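PDB 3KEY: protein STN1, which helps regulate telomere length and protect telomere ends, limiting telomerase loading through its interaction with CDC13, with its C-terminal double winged helix-turn-helix part forming this chain. Local coordinates for residues S8-I13 against D66-L71; L17-I22 against F87-L92; K93-Y98 against L125-I130; E97-R102 against D137-C142. All blocks are in the same frame, centred on the assembly; numbering follows the deposited sequence.

Contact 1. Residues S8-I13 against D66-L71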
# COMPACT_ATOMS: atom_id res chain seq x y z
N SER A 8 0.30 5.09 2.47
CA SER A 8 -0.79 4.12 2.37
C SER A 8 -2.13 4.78 2.02
O SER A 8 -3.00 4.14 1.45
CB SER A 8 -0.90 3.28 3.66
OG SER A 8 0.09 2.25 3.69
N ASN A 9 -2.29 6.06 2.35
CA ASN A 9 -3.53 6.75 1.98
C ASN A 9 -3.54 6.92 0.45
O ASN A 9 -4.57 6.75 -0.20
CB ASN A 9 -3.62 8.13 2.65
CG ASN A 9 -4.14 8.05 4.09
OD1 ASN A 9 -5.05 7.28 4.39
ND2 ASN A 9 -3.56 8.86 4.97
N LEU A 10 -2.38 7.25 -0.12
CA LEU A 10 -2.28 7.39 -1.57
C LEU A 10 -2.45 6.00 -2.17
O LEU A 10 -3.11 5.85 -3.20
CB LEU A 10 -0.92 7.97 -1.98
CG LEU A 10 -0.68 8.01 -3.49
CD1 LEU A 10 -1.78 8.82 -4.18
CD2 LEU A 10 0.69 8.61 -3.79
N MET A 11 -1.86 5.00 -1.53
CA MET A 11 -1.98 3.63 -2.01
C MET A 11 -3.46 3.23 -2.13
O MET A 11 -3.89 2.67 -3.14
CB MET A 11 -1.26 2.65 -1.08
CG MET A 11 -1.43 1.18 -1.49
SD MET A 11 -0.66 0.00 -0.35
CE MET A 11 -1.80 0.11 1.07
N LEU A 12 -4.25 3.55 -1.10
CA LEU A 12 -5.67 3.21 -1.10
C LEU A 12 -6.45 3.96 -2.19
O LEU A 12 -7.43 3.45 -2.72
CB LEU A 12 -6.30 3.50 0.27
CG LEU A 12 -5.86 2.60 1.42
CD1 LEU A 12 -6.58 3.02 2.69
CD2 LEU A 12 -6.18 1.14 1.10
N ILE A 13 -6.01 5.17 -2.50
CA ILE A 13 -6.68 5.95 -3.54
C ILE A 13 -6.42 5.27 -4.88
O ILE A 13 -7.34 5.04 -5.67
CB ILE A 13 -6.13 7.40 -3.57
CG1 ILE A 13 -6.52 8.12 -2.27
CG2 ILE A 13 -6.65 8.13 -4.81
CD1 ILE A 13 -5.99 9.54 -2.15
N ASP A 66 7.57 12.56 -3.70
CA ASP A 66 8.08 11.69 -2.65
C ASP A 66 7.13 10.52 -2.42
O ASP A 66 7.56 9.38 -2.29
CB ASP A 66 8.27 12.47 -1.33
CG ASP A 66 9.43 13.45 -1.40
OD1 ASP A 66 9.65 14.18 -0.40
OD2 ASP A 66 10.13 13.51 -2.44
N LEU A 67 5.83 10.82 -2.36
CA LEU A 67 4.84 9.78 -2.16
C LEU A 67 4.83 8.76 -3.30
O LEU A 67 4.90 7.55 -3.04
CB LEU A 67 3.44 10.39 -2.00
CG LEU A 67 3.26 11.21 -0.73
CD1 LEU A 67 1.92 11.93 -0.77
CD2 LEU A 67 3.37 10.30 0.50
N VAL A 68 4.76 9.22 -4.54
CA VAL A 68 4.75 8.28 -5.66
C VAL A 68 6.03 7.47 -5.69
O VAL A 68 6.00 6.27 -5.93
CB VAL A 68 4.57 8.97 -7.04
CG1 VAL A 68 3.20 9.65 -7.10
CG2 VAL A 68 5.69 9.97 -7.27
N ASN A 69 7.16 8.13 -5.44
CA ASN A 69 8.44 7.44 -5.46
C ASN A 69 8.53 6.38 -4.36
O ASN A 69 9.15 5.34 -4.56
CB ASN A 69 9.61 8.43 -5.34
CG ASN A 69 9.78 9.28 -6.61
OD1 ASN A 69 9.13 9.04 -7.63
ND2 ASN A 69 10.68 10.27 -6.54
N ARG A 70 7.91 6.63 -3.20
CA ARG A 70 7.94 5.65 -2.12
C ARG A 70 7.22 4.38 -2.59
O ARG A 70 7.68 3.27 -2.33
CB ARG A 70 7.24 6.18 -0.86
CG ARG A 70 7.94 7.34 -0.16
CD ARG A 70 7.17 7.79 1.09
NE ARG A 70 7.57 9.12 1.54
CZ ARG A 70 7.03 9.77 2.58
NH1 ARG A 70 6.07 9.20 3.29
NH2 ARG A 70 7.45 10.99 2.89
N LEU A 71 6.09 4.55 -3.26
CA LEU A 71 5.30 3.43 -3.77
C LEU A 71 6.04 2.65 -4.86
O LEU A 71 6.13 1.42 -4.81
CB LEU A 71 3.95 3.92 -4.29
CG LEU A 71 3.03 4.54 -3.22
CD1 LEU A 71 1.77 5.10 -3.85
CD2 LEU A 71 2.69 3.47 -2.18
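L10 and L71 meet in a buried, wholly apolar helix-helix contact inside the first winged helix-turn-helix domain, where helix 6-16 crosses helix 56-73. The two short segments run at 77° to each other with their axes 10.0 Å apart at the closest point. L10 does most of the work. Its CG stands anti to its own backbone N (chi1 174°), which sends CD2 across to the other helix, between two residues one turn apart. There L10 CD2 lies 3.7 Å from L67 CB and equally 3.7 Å from L71 CD1, while V68 borders the same methyl more loosely, its CG1 4.3 Å from L10 CD2. L71 answers with both branches: CD1 rests against CD2 and CG of L10, and CD2 comes within 4.2 Å of M11 CB. Beyond CB the methionine takes another course, its chain bending at chi3, about the CG-SD bond, and leading off toward E141 on helix 132-149. No hydrogen bond joins the segments, and the contact is made by aliphatic carbons. V36 and L40 of helix 31-47 pack on L67, and L76 closes over M11 and L71. Three helices thus share one hydrophobic centre, as in the helical core of a winged helix-turn-helix domain, here the first of the two in this chain.

Contact 2. Residues L17-I22 against F87-L92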
# COMPACT_ATOMS: atom_id res chain seq x y z
N LEU A 17 -9.14 3.46 -7.83
CA LEU A 17 -9.37 4.01 -9.16
C LEU A 17 -9.83 2.92 -10.13
O LEU A 17 -9.23 1.85 -10.19
CB LEU A 17 -8.09 4.65 -9.71
CG LEU A 17 -7.54 5.87 -8.97
CD1 LEU A 17 -6.30 6.39 -9.71
CD2 LEU A 17 -8.61 6.94 -8.88
N GLN A 18 -10.87 3.20 -10.89
CA GLN A 18 -11.37 2.21 -11.84
C GLN A 18 -10.64 2.29 -13.17
O GLN A 18 -11.22 2.68 -14.19
CB GLN A 18 -12.88 2.38 -12.04
CG GLN A 18 -13.69 2.13 -10.77
CD GLN A 18 -13.42 0.75 -10.20
OE1 GLN A 18 -13.63 -0.27 -10.86
NE2 GLN A 18 -12.95 0.71 -8.95
N MET A 19 -9.36 1.92 -13.15
CA MET A 19 -8.50 1.96 -14.32
C MET A 19 -7.23 1.14 -14.08
O MET A 19 -6.88 0.86 -12.93
CB MET A 19 -8.12 3.40 -14.66
CG MET A 19 -7.63 4.20 -13.46
SD MET A 19 -7.54 5.98 -13.77
CE MET A 19 -9.13 6.50 -13.12
N LYS A 20 -6.55 0.77 -15.15
CA LYS A 20 -5.32 -0.01 -15.05
C LYS A 20 -4.06 0.85 -15.03
O LYS A 20 -2.99 0.38 -14.66
CB LYS A 20 -5.24 -1.01 -16.20
CG LYS A 20 -6.49 -1.85 -16.38
CD LYS A 20 -6.42 -2.60 -17.70
CE LYS A 20 -7.75 -3.22 -18.09
NZ LYS A 20 -7.62 -3.90 -19.42
N GLU A 21 -4.19 2.10 -15.44
CA GLU A 21 -3.06 3.02 -15.48
C GLU A 21 -3.54 4.45 -15.32
O GLU A 21 -4.71 4.75 -15.55
CB GLU A 21 -2.31 2.91 -16.82
CG GLU A 21 -2.60 4.09 -17.78
CD GLU A 21 -2.25 3.76 -19.24
OE1 GLU A 21 -2.39 4.65 -20.12
OE2 GLU A 21 -1.86 2.60 -19.50
N ILE A 22 -2.62 5.33 -14.93
CA ILE A 22 -2.94 6.75 -14.79
C ILE A 22 -1.66 7.58 -14.90
O ILE A 22 -0.60 7.18 -14.42
CB ILE A 22 -3.64 7.05 -13.45
CG1 ILE A 22 -4.05 8.53 -13.40
CG2 ILE A 22 -2.72 6.73 -12.28
CD1 ILE A 22 -4.96 8.88 -12.24
N PHE A 87 1.73 5.63 -14.75
CA PHE A 87 1.92 4.56 -13.78
C PHE A 87 1.03 3.37 -14.05
O PHE A 87 -0.12 3.51 -14.48
CB PHE A 87 1.66 5.07 -12.35
CG PHE A 87 2.56 6.20 -11.95
CD1 PHE A 87 2.12 7.52 -12.05
CD2 PHE A 87 3.86 5.95 -11.52
CE1 PHE A 87 2.96 8.57 -11.72
CE2 PHE A 87 4.71 7.00 -11.20
CZ PHE A 87 4.27 8.31 -11.30
N ASP A 88 1.57 2.19 -13.80
CA ASP A 88 0.86 0.93 -13.97
C ASP A 88 0.26 0.63 -12.59
O ASP A 88 0.99 0.55 -11.60
CB ASP A 88 1.86 -0.17 -14.36
CG ASP A 88 1.19 -1.50 -14.63
OD1 ASP A 88 -0.05 -1.59 -14.60
OD2 ASP A 88 1.93 -2.48 -14.87
N LEU A 89 -1.06 0.47 -12.53
CA LEU A 89 -1.71 0.20 -11.26
C LEU A 89 -2.00 -1.30 -11.06
O LEU A 89 -2.43 -1.72 -9.97
CB LEU A 89 -3.01 1.00 -11.18
CG LEU A 89 -2.88 2.52 -11.36
CD1 LEU A 89 -4.25 3.17 -11.20
CD2 LEU A 89 -1.89 3.09 -10.35
N LEU A 90 -1.76 -2.10 -12.09
CA LEU A 90 -2.02 -3.54 -12.01
C LEU A 90 -1.23 -4.27 -10.93
O LEU A 90 -1.74 -5.21 -10.32
CB LEU A 90 -1.77 -4.20 -13.37
CG LEU A 90 -2.78 -3.84 -14.46
CD1 LEU A 90 -2.46 -4.64 -15.73
CD2 LEU A 90 -4.19 -4.16 -13.98
N PRO A 91 0.03 -3.88 -10.70
CA PRO A 91 0.80 -4.57 -9.66
C PRO A 91 0.09 -4.46 -8.31
O PRO A 91 -0.04 -5.44 -7.56
CB PRO A 91 2.12 -3.81 -9.65
CG PRO A 91 2.28 -3.42 -11.11
CD PRO A 91 0.89 -2.96 -11.48
N LEU A 92 -0.38 -3.24 -8.02
CA LEU A 92 -1.06 -2.94 -6.77
C LEU A 92 -2.36 -3.73 -6.62
O LEU A 92 -2.61 -4.35 -5.57
CB LEU A 92 -1.38 -1.44 -6.70
CG LEU A 92 -2.11 -0.95 -5.45
CD1 LEU A 92 -1.32 -1.35 -4.21
CD2 LEU A 92 -2.28 0.56 -5.51
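The F87 ring meets I22 at its edge, where the carbonyl O of I22 lies near the ring plane, 3.6 Å from F87 CD1; L79 and I77 also pack on this phenylalanine. The D88 carboxylate is used differently: OD1 accepts from L90 N at 3.1 Å, the N-H arriving from above the carboxylate plane, a capping bond where the chain turns into helix 90-108. The backbones of the same residues pair antiparallel with segment 17-22. I22 and F87 form a hydrogen-bonded pair, with F87 N to I22 O at 2.8 Å and I22 N to F87 O at 3.1 Å, while E21 and D88 are the adjoining non-hydrogen-bonded pair. One residue beyond the strand, L89 N donates to K20 O at 2.9 Å. L89, with CG anti to its carbonyl carbon (chi1 -56°), carries CD1 into a cluster with I22 CG2 at 4.0 Å, L17 CD1 and M19 CG. The L90 and K20 side chains run alongside each other, L90 CD2 near CB and CG of K20, and E21 forms a salt bridge with K80. Strand 86-88 pairs here with 21-23 and, through D88 and G78, with 78-81, in the three-stranded antiparallel sheet of a winged helix-turn-helix domain.

Contact 3. Residues K93-Y98 against L125-I130; sequences KNLFEY and LHLPYI
L95 sets CG beside its backbone N (chi1 -78°), turning its methyls from the flank of the helix toward segment 125-130, and L125, set the same way (chi1 -51°), points CD1 back at it. The two leucines cross at an angle, L95 CD2 lying 3.4 Å from L125 CD1, tighter than usual for carbons. L125 then divides its branches: CD1 also sits 4.1 Å from Y98 CB, whereas CD2 approaches the tyrosine ring obliquely, 4.1 Å from Y98 CD2. L127 CD1 closes on L95 CG at 4.0 Å, and I130, reaching in from the other end of the turn 127-130, brings its CD1 toward the same leucine. L95 is therefore lodged among L125, L127 and I130. The one polar link is indirect. A water accepts from N94 ND2 at 2.8 Å and donates to L125 O at 2.9 Å, bridging the helix to the carbonyl just ahead of H126, where the chain leaves helical geometry with positive phi. V121 of helix 118-125 packs on L95 and Y98, while I130 touches L118 of that helix and I135 of helix 132-149, so the connection between these two helices is fastened onto the early turns of helix 90-108.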
# COMPACT_ATOMS: atom_id res chain seq x y z
N LYS A 93 -3.18 -3.70 -7.66
CA LYS A 93 -4.44 -4.42 -7.63
C LYS A 93 -4.25 -5.93 -7.59
O LYS A 93 -5.04 -6.63 -6.95
CB LYS A 93 -5.29 -3.98 -8.82
CG LYS A 93 -5.57 -2.50 -8.77
CD LYS A 93 -6.46 -2.03 -9.90
CE LYS A 93 -6.80 -0.57 -9.68
NZ LYS A 93 -7.85 -0.12 -10.62
N ASN A 94 -3.22 -6.44 -8.26
CA ASN A 94 -2.96 -7.87 -8.24
C ASN A 94 -2.43 -8.29 -6.85
O ASN A 94 -2.69 -9.40 -6.39
CB ASN A 94 -1.95 -8.28 -9.31
CG ASN A 94 -2.51 -8.17 -10.71
OD1 ASN A 94 -3.70 -8.36 -10.93
ND2 ASN A 94 -1.64 -7.89 -11.68
N LEU A 95 -1.66 -7.41 -6.21
CA LEU A 95 -1.12 -7.70 -4.88
C LEU A 95 -2.25 -7.79 -3.87
O LEU A 95 -2.26 -8.65 -3.00
CB LEU A 95 -0.12 -6.62 -4.45
CG LEU A 95 1.26 -6.73 -5.09
CD1 LEU A 95 2.08 -5.47 -4.86
CD2 LEU A 95 1.96 -7.96 -4.51
N PHE A 96 -3.23 -6.89 -4.01
CA PHE A 96 -4.38 -6.89 -3.12
C PHE A 96 -5.22 -8.14 -3.32
O PHE A 96 -5.71 -8.72 -2.35
CB PHE A 96 -5.22 -5.63 -3.33
CG PHE A 96 -5.01 -4.59 -2.27
CD1 PHE A 96 -5.77 -4.62 -1.11
CD2 PHE A 96 -4.03 -3.62 -2.42
CE1 PHE A 96 -5.55 -3.69 -0.09
CE2 PHE A 96 -3.79 -2.68 -1.41
CZ PHE A 96 -4.56 -2.72 -0.24
N GLU A 97 -5.42 -8.55 -4.57
CA GLU A 97 -6.19 -9.75 -4.84
C GLU A 97 -5.48 -10.93 -4.19
O GLU A 97 -6.10 -11.72 -3.47
CB GLU A 97 -6.32 -9.99 -6.35
CG GLU A 97 -7.60 -9.45 -6.96
CD GLU A 97 -7.70 -9.71 -8.46
OE1 GLU A 97 -7.41 -10.85 -8.89
OE2 GLU A 97 -8.06 -8.76 -9.20
N TYR A 98 -4.17 -11.03 -4.43
CA TYR A 98 -3.36 -12.09 -3.85
C TYR A 98 -3.51 -12.16 -2.31
O TYR A 98 -3.75 -13.23 -1.75
CB TYR A 98 -1.90 -11.88 -4.24
CG TYR A 98 -0.93 -12.90 -3.70
CD1 TYR A 98 -0.44 -12.81 -2.39
CD2 TYR A 98 -0.47 -13.95 -4.50
CE1 TYR A 98 0.48 -13.74 -1.90
CE2 TYR A 98 0.45 -14.88 -4.03
CZ TYR A 98 0.93 -14.77 -2.73
OH TYR A 98 1.86 -15.68 -2.27
N LEU A 125 3.19 -13.34 -9.12
CA LEU A 125 2.65 -12.18 -9.81
C LEU A 125 3.62 -11.55 -10.80
O LEU A 125 3.31 -10.54 -11.42
CB LEU A 125 2.21 -11.13 -8.78
CG LEU A 125 1.30 -11.61 -7.64
CD1 LEU A 125 1.04 -10.45 -6.68
CD2 LEU A 125 0.01 -12.14 -8.20
N HIS A 126 4.79 -12.16 -10.94
CA HIS A 126 5.83 -11.65 -11.84
C HIS A 126 6.16 -10.20 -11.50
O HIS A 126 6.17 -9.33 -12.37
CB HIS A 126 5.39 -11.77 -13.30
CG HIS A 126 4.88 -13.13 -13.66
ND1 HIS A 126 3.55 -13.47 -13.57
CD2 HIS A 126 5.54 -14.24 -14.06
CE1 HIS A 126 3.41 -14.75 -13.90
NE2 HIS A 126 4.60 -15.24 -14.20
N LEU A 127 6.43 -9.96 -10.22
CA LEU A 127 6.77 -8.63 -9.72
C LEU A 127 8.08 -8.69 -8.94
O LEU A 127 8.08 -8.75 -7.71
CB LEU A 127 5.65 -8.11 -8.80
CG LEU A 127 4.28 -7.93 -9.47
CD1 LEU A 127 3.26 -7.49 -8.44
CD2 LEU A 127 4.40 -6.89 -10.57
N PRO A 128 9.22 -8.66 -9.65
CA PRO A 128 10.55 -8.71 -9.02
C PRO A 128 10.86 -7.58 -8.03
O PRO A 128 11.63 -7.77 -7.09
CB PRO A 128 11.50 -8.67 -10.21
CG PRO A 128 10.68 -9.21 -11.35
CD PRO A 128 9.34 -8.58 -11.12
N TYR A 129 10.26 -6.41 -8.25
CA TYR A 129 10.53 -5.24 -7.42
C TYR A 129 9.73 -5.13 -6.13
O TYR A 129 9.95 -4.21 -5.34
CB TYR A 129 10.35 -3.96 -8.23
CG TYR A 129 11.26 -3.84 -9.44
CD1 TYR A 129 11.08 -2.82 -10.37
CD2 TYR A 129 12.30 -4.75 -9.65
CE1 TYR A 129 11.91 -2.72 -11.50
CE2 TYR A 129 13.14 -4.66 -10.77
CZ TYR A 129 12.93 -3.64 -11.69
OH TYR A 129 13.72 -3.53 -12.81
N ILE A 130 8.80 -6.05 -5.90
CA ILE A 130 8.03 -5.96 -4.67
C ILE A 130 8.95 -6.25 -3.49
O ILE A 130 9.80 -7.14 -3.55
CB ILE A 130 6.84 -6.93 -4.67
CG1 ILE A 130 5.94 -6.65 -3.47
CG2 ILE A 130 7.33 -8.37 -4.63
CD1 ILE A 130 4.75 -7.55 -3.40
O HOH W 1 1.06 -8.75 -11.57

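Contact 4. Residues E97-R102 against D137-C142; sequences EYAEKR and DVFKEC
F139 starts at a CB on the flank of helix 132-149, and its ring lays one face against A99 on the opposing helix. From CG outward every ring atom faces the alanine methyl: A99 CB stands 3.7 Å from the ring centroid and 11° off its normal, a CH-pi contact. At the far end F139 CZ touches the helix backbone itself, 3.6 Å from A99 CA. Two neighbours meet the ring's outer part. R102 CG lies at its edge, 4.1 Å from F139 CE2, before the arginine bends at its next two torsions and carries the guanidinium off. F139 CZ in turn sits at the edge of the Y98 ring, 4.3 Å from Y98 CD1. The small A99 side chain is consistent with the close approach of the helices, and it is wedged among three residues of helix 132-149: its CB is also 3.8 Å from V138 CG1 and 3.8 Å from C142 SG. That sulfur reaches the alkyl part of E100 as well, C142 SG lying 4.0 Å from E100 CG. The axes of the short segments pass 9.3 Å apart at a crossing angle of -55°. I159 of strand 154-161 packs on F139 and F96 on C142, so this crossing contributes to the hydrophobic core of the second winged helix-turn-helix domain, where its first helix meets the long helix 132-149.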
# COMPACT_ATOMS: atom_id res chain seq x y z
N GLU A 97 -5.42 -8.55 -4.57
CA GLU A 97 -6.19 -9.75 -4.84
C GLU A 97 -5.48 -10.93 -4.19
O GLU A 97 -6.10 -11.72 -3.47
CB GLU A 97 -6.32 -9.99 -6.35
CG GLU A 97 -7.60 -9.45 -6.96
CD GLU A 97 -7.70 -9.71 -8.46
OE1 GLU A 97 -7.41 -10.85 -8.89
OE2 GLU A 97 -8.06 -8.76 -9.20
N TYR A 98 -4.17 -11.03 -4.43
CA TYR A 98 -3.36 -12.09 -3.85
C TYR A 98 -3.51 -12.16 -2.31
O TYR A 98 -3.75 -13.23 -1.75
CB TYR A 98 -1.90 -11.88 -4.24
CG TYR A 98 -0.93 -12.90 -3.70
CD1 TYR A 98 -0.44 -12.81 -2.39
CD2 TYR A 98 -0.47 -13.95 -4.50
CE1 TYR A 98 0.48 -13.74 -1.90
CE2 TYR A 98 0.45 -14.88 -4.03
CZ TYR A 98 0.93 -14.77 -2.73
OH TYR A 98 1.86 -15.68 -2.27
N ALA A 99 -3.37 -11.02 -1.64
CA ALA A 99 -3.49 -10.97 -0.19
C ALA A 99 -4.89 -11.38 0.28
O ALA A 99 -5.04 -12.16 1.21
CB ALA A 99 -3.15 -9.57 0.32
N GLU A 100 -5.93 -10.84 -0.37
CA GLU A 100 -7.31 -11.17 -0.00
C GLU A 100 -7.57 -12.68 -0.09
O GLU A 100 -8.20 -13.25 0.80
CB GLU A 100 -8.29 -10.45 -0.93
CG GLU A 100 -8.50 -8.98 -0.63
CD GLU A 100 -8.86 -8.20 -1.89
OE1 GLU A 100 -9.53 -8.78 -2.77
OE2 GLU A 100 -8.49 -7.01 -1.98
N LYS A 101 -7.10 -13.30 -1.16
CA LYS A 101 -7.28 -14.74 -1.34
C LYS A 101 -6.51 -15.54 -0.29
O LYS A 101 -7.03 -16.51 0.26
CB LYS A 101 -6.82 -15.17 -2.74
CG LYS A 101 -7.73 -14.71 -3.87
CD LYS A 101 -7.11 -15.03 -5.23
CE LYS A 101 -7.98 -14.55 -6.39
NZ LYS A 101 -7.28 -14.70 -7.70
N ARG A 102 -5.27 -15.13 -0.03
CA ARG A 102 -4.45 -15.82 0.96
C ARG A 102 -5.12 -15.77 2.33
O ARG A 102 -5.27 -16.79 3.00
CB ARG A 102 -3.06 -15.19 1.04
CG ARG A 102 -2.18 -15.76 2.16
CD ARG A 102 -2.13 -17.27 2.10
NE ARG A 102 -1.69 -17.71 0.78
CZ ARG A 102 -0.44 -18.01 0.46
NH1 ARG A 102 0.53 -17.92 1.37
NH2 ARG A 102 -0.14 -18.37 -0.78
N ASP A 137 2.40 -3.71 4.00
CA ASP A 137 1.33 -2.72 3.96
C ASP A 137 0.09 -3.23 3.23
O ASP A 137 -1.02 -2.88 3.60
CB ASP A 137 1.83 -1.40 3.36
CG ASP A 137 2.83 -0.69 4.28
OD1 ASP A 137 2.78 -0.95 5.50
OD2 ASP A 137 3.64 0.13 3.79
N VAL A 138 0.27 -4.07 2.22
CA VAL A 138 -0.90 -4.60 1.53
C VAL A 138 -1.69 -5.51 2.48
O VAL A 138 -2.91 -5.39 2.60
CB VAL A 138 -0.51 -5.36 0.24
CG1 VAL A 138 -1.75 -6.05 -0.36
CG2 VAL A 138 0.08 -4.38 -0.77
N PHE A 139 -0.99 -6.41 3.17
CA PHE A 139 -1.66 -7.32 4.09
C PHE A 139 -2.30 -6.59 5.28
O PHE A 139 -3.39 -6.97 5.71
CB PHE A 139 -0.70 -8.42 4.58
CG PHE A 139 -0.62 -9.61 3.64
CD1 PHE A 139 0.23 -9.58 2.53
CD2 PHE A 139 -1.44 -10.72 3.83
CE1 PHE A 139 0.25 -10.64 1.62
CE2 PHE A 139 -1.43 -11.79 2.93
CZ PHE A 139 -0.58 -11.75 1.82
N LYS A 140 -1.65 -5.55 5.79
CA LYS A 140 -2.23 -4.79 6.89
C LYS A 140 -3.59 -4.22 6.48
O LYS A 140 -4.58 -4.33 7.22
CB LYS A 140 -1.30 -3.65 7.33
CG LYS A 140 -0.16 -4.10 8.25
CD LYS A 140 0.72 -2.93 8.69
CE LYS A 140 1.75 -3.37 9.73
NZ LYS A 140 2.64 -2.24 10.14
N GLU A 141 -3.65 -3.60 5.30
CA GLU A 141 -4.90 -3.03 4.80
C GLU A 141 -5.99 -4.09 4.59
O GLU A 141 -7.15 -3.88 4.95
CB GLU A 141 -4.66 -2.29 3.48
CG GLU A 141 -4.72 -0.80 3.61
CD GLU A 141 -5.89 -0.34 4.48
OE1 GLU A 141 -7.07 -0.63 4.15
OE2 GLU A 141 -5.62 0.32 5.49
N CYS A 142 -5.63 -5.22 4.00
CA CYS A 142 -6.60 -6.29 3.78
C CYS A 142 -7.09 -6.84 5.12
O CYS A 142 -8.29 -7.06 5.30
CB CYS A 142 -5.99 -7.41 2.95
SG CYS A 142 -5.64 -6.92 1.27

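In the fold
From the N terminus, helix 6-16 enters contact 1, which closes a loop when helix 56-73 returns to it. The chain after helix 6-16 opens contact 2 before contact 1 has closed, so the two cross; contact 2 closes as strand 86-88 passes into helix 90-108. That helix then serves contacts 3 and 4, which share E97 and Y98 and close in turn at segment 125-130 and helix 132-149. Contact 1 lies in the first winged helix domain, contact 2 joins its sheet to the start of the second, and contacts 3 and 4 lie in the second. K93 NZ probably hydrogen-bonds M19 O, and M11 and L12 pack on E141, joining the domains.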